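Salt-tolerant glutaminase (Micrococcus luteus, PDB 3AGD) probably catalyses the hydrolysis of L-glutamine to L-glutamate and ammonium, as a salt-tolerant member of the glutaminase family. Local coordinates at residues A65-T70 with M112-A117. Numbering follows the deposited sequence.
Sequences ASKPFT and MINAGA
Met112 meets 65-70 in two ways. Met112 O accepts a hydrogen bond from Lys67 NZ at 2.9 Å. NZ sits above the carbonyl plane, 39° out of it. The Met112 side chain starts away from 65-70 but bends at chi2 and chi3. This brings Met112 CE back against Pro68, 4.2 Å from Pro68 CD. Ile113 is the N-cap residue of helix 114-123, and its O takes the backbone N-H of Ala117. Asn114 turns its amide back toward the lysine. Asn114 OD1 accepts a second bond from Lys67 NZ, at 2.8 Å, with the donor tilted only 19° from the amide plane. Asn114 ND2 bonds Asn167 OD1, which helps set the amide's orientation. The Lys67 chain runs straight beyond CG (chi3 176°), which carries NZ to Met112 O and Asn114 OD1. Ala117 CB packs alongside this chain, 3.7 Å from Lys67 CE. A water joins Ala117 O to Thr70 OG1. Asn114 and Tyr191 bind L-glutamate in this enzyme, as does Ser64, to which Lys67 NZ makes a weak hydrogen bond. Ser64 and Lys67 fit the SxxK pattern of the beta-lactamase clan, consistent with an active-site role for the lysine. The contact is buried between neighbouring helices. Helix 184-195 brings Tyr191 against Lys67, Asn114 and Ala117, while helix 227-240 packs on Pro68 and Met112.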
ATOM      1  N   ALA A  65     -10.014   7.283 -17.988  1.00 15.71           N
ATOM      2  CA  ALA A  65     -10.059   7.394 -16.532  1.00 16.13           C
ATOM      3  C   ALA A  65     -11.446   6.981 -16.042  1.00 16.09           C
ATOM      4  O   ALA A  65     -11.739   7.027 -14.849  1.00 19.72           O
ATOM      5  CB  ALA A  65      -9.735   8.814 -16.089  1.00 16.84           C
ATOM      6  N   SER A  66     -12.293   6.570 -16.977  1.00 14.20           N
ATOM      7  CA  SER A  66     -13.641   6.117 -16.653  1.00 16.16           C
ATOM      8  C   SER A  66     -13.589   4.632 -16.319  1.00 15.89           C
ATOM      9  O   SER A  66     -14.424   4.114 -15.580  1.00 17.42           O
ATOM     10  CB  SER A  66     -14.560   6.297 -17.859  1.00 15.79           C
ATOM     11  OG  SER A  66     -14.226   5.365 -18.878  1.00 14.35           O
ATOM     12  N   LYS A  67     -12.595   3.955 -16.878  1.00 17.90           N
ATOM     13  CA  LYS A  67     -12.430   2.516 -16.707  1.00 16.71           C
ATOM     14  C   LYS A  67     -12.480   1.962 -15.283  1.00 15.08           C
ATOM     15  O   LYS A  67     -13.162   0.972 -15.028  1.00 14.83           O
ATOM     16  CB  LYS A  67     -11.152   2.075 -17.420  1.00 15.65           C
ATOM     17  CG  LYS A  67     -11.237   2.262 -18.934  1.00 10.88           C
ATOM     18  CD  LYS A  67      -9.919   1.957 -19.617  1.00 15.64           C
ATOM     19  CE  LYS A  67     -10.046   2.065 -21.131  1.00 14.09           C
ATOM     20  NZ  LYS A  67      -8.744   1.811 -21.795  1.00 15.93           N
ATOM     21  N   PRO A  68     -11.763   2.582 -14.336  1.00 17.44           N
ATOM     22  CA  PRO A  68     -11.837   2.024 -12.985  1.00 16.58           C
ATOM     23  C   PRO A  68     -13.223   2.104 -12.364  1.00 17.60           C
ATOM     24  O   PRO A  68     -13.602   1.254 -11.556  1.00 17.55           O
ATOM     25  CB  PRO A  68     -10.793   2.833 -12.210  1.00 22.02           C
ATOM     26  CG  PRO A  68     -10.656   4.092 -12.996  1.00 24.23           C
ATOM     27  CD  PRO A  68     -10.742   3.640 -14.417  1.00 18.75           C
ATOM     28  N   PHE A  69     -13.992   3.109 -12.763  1.00 15.85           N
ATOM     29  CA  PHE A  69     -15.327   3.293 -12.210  1.00 18.09           C
ATOM     30  C   PHE A  69     -16.385   2.351 -12.777  1.00 17.02           C
ATOM     31  O   PHE A  69     -17.221   1.839 -12.032  1.00 20.08           O
ATOM     32  CB  PHE A  69     -15.725   4.762 -12.359  1.00 17.02           C
ATOM     33  CG  PHE A  69     -14.720   5.699 -11.750  1.00 15.18           C
ATOM     34  CD1 PHE A  69     -13.976   6.567 -12.547  1.00 13.11           C
ATOM     35  CD2 PHE A  69     -14.449   5.648 -10.385  1.00 13.89           C
ATOM     36  CE1 PHE A  69     -12.975   7.365 -11.996  1.00 11.97           C
ATOM     37  CE2 PHE A  69     -13.448   6.441  -9.822  1.00 15.89           C
ATOM     38  CZ  PHE A  69     -12.706   7.302 -10.629  1.00 13.88           C
ATOM     39  N   THR A  70     -16.350   2.101 -14.079  1.00 16.30           N
ATOM     40  CA  THR A  70     -17.316   1.180 -14.667  1.00 16.97           C
ATOM     41  C   THR A  70     -16.983  -0.226 -14.175  1.00 17.72           C
ATOM     42  O   THR A  70     -17.869  -1.056 -13.978  1.00 20.12           O
ATOM     43  CB  THR A  70     -17.276   1.210 -16.215  1.00 13.83           C
ATOM     44  OG1 THR A  70     -15.920   1.156 -16.666  1.00 13.72           O
ATOM     45  CG2 THR A  70     -17.929   2.471 -16.742  1.00 13.08           C
ATOM     46  N   MET A 112      -8.258  -2.205 -17.460  1.00 13.80           N
ATOM     47  CA  MET A 112      -7.622  -0.941 -17.837  1.00 14.87           C
ATOM     48  C   MET A 112      -7.386  -0.775 -19.337  1.00 15.42           C
ATOM     49  O   MET A 112      -7.275   0.348 -19.832  1.00 17.43           O
ATOM     50  CB  MET A 112      -6.293  -0.779 -17.094  1.00 15.15           C
ATOM     51  CG  MET A 112      -6.435  -0.687 -15.580  1.00 18.16           C
ATOM     52  SD  MET A 112      -7.491   0.687 -15.047  1.00 20.77           S
ATOM     53  CE  MET A 112      -9.005  -0.162 -14.644  1.00 21.35           C
ATOM     54  N   ILE A 113      -7.299  -1.887 -20.058  1.00 14.09           N
ATOM     55  CA  ILE A 113      -7.094  -1.837 -21.500  1.00 13.49           C
ATOM     56  C   ILE A 113      -8.463  -1.834 -22.173  1.00 15.69           C
ATOM     57  O   ILE A 113      -9.438  -2.357 -21.624  1.00 18.69           O
ATOM     58  CB  ILE A 113      -6.284  -3.055 -22.009  1.00 14.29           C
ATOM     59  CG1 ILE A 113      -7.049  -4.350 -21.729  1.00 16.84           C
ATOM     60  CG2 ILE A 113      -4.923  -3.095 -21.327  1.00 15.38           C
ATOM     61  CD1 ILE A 113      -6.391  -5.594 -22.300  1.00 17.04           C
ATOM     62  N   ASN A 114      -8.532  -1.245 -23.360  1.00 13.72           N
ATOM     63  CA  ASN A 114      -9.783  -1.149 -24.101  1.00 16.10           C
ATOM     64  C   ASN A 114     -10.577  -2.447 -24.153  1.00 14.27           C
ATOM     65  O   ASN A 114     -11.737  -2.479 -23.755  1.00 15.64           O
ATOM     66  CB  ASN A 114      -9.501  -0.644 -25.517  1.00 17.32           C
ATOM     67  CG  ASN A 114      -9.110   0.820 -25.538  1.00 20.96           C
ATOM     68  OD1 ASN A 114      -8.671   1.370 -24.523  1.00 20.21           O
ATOM     69  ND2 ASN A 114      -9.259   1.460 -26.694  1.00 17.67           N
ATOM     70  N   ALA A 115      -9.950  -3.515 -24.632  1.00 16.83           N
ATOM     71  CA  ALA A 115     -10.616  -4.813 -24.739  1.00 15.09           C
ATOM     72  C   ALA A 115     -11.291  -5.215 -23.427  1.00 15.25           C
ATOM     73  O   ALA A 115     -12.421  -5.704 -23.422  1.00 17.21           O
ATOM     74  CB  ALA A 115      -9.611  -5.880 -25.163  1.00 12.91           C
ATOM     75  N   GLY A 116     -10.598  -5.014 -22.313  1.00 12.81           N
ATOM     76  CA  GLY A 116     -11.190  -5.357 -21.032  1.00 13.78           C
ATOM     77  C   GLY A 116     -12.264  -4.354 -20.644  1.00 14.45           C
ATOM     78  O   GLY A 116     -13.231  -4.696 -19.958  1.00 15.71           O
ATOM     79  N   ALA A 117     -12.092  -3.107 -21.080  1.00 10.84           N
ATOM     80  CA  ALA A 117     -13.050  -2.049 -20.773  1.00 13.83           C
ATOM     81  C   ALA A 117     -14.364  -2.278 -21.518  1.00 14.90           C
ATOM     82  O   ALA A 117     -15.437  -1.930 -21.022  1.00 13.22           O
ATOM     83  CB  ALA A 117     -12.460  -0.684 -21.139  1.00 13.89           C
TER
HETATM   84  O   HOH W   1     -15.108   0.027 -18.984  1.00 11.08           O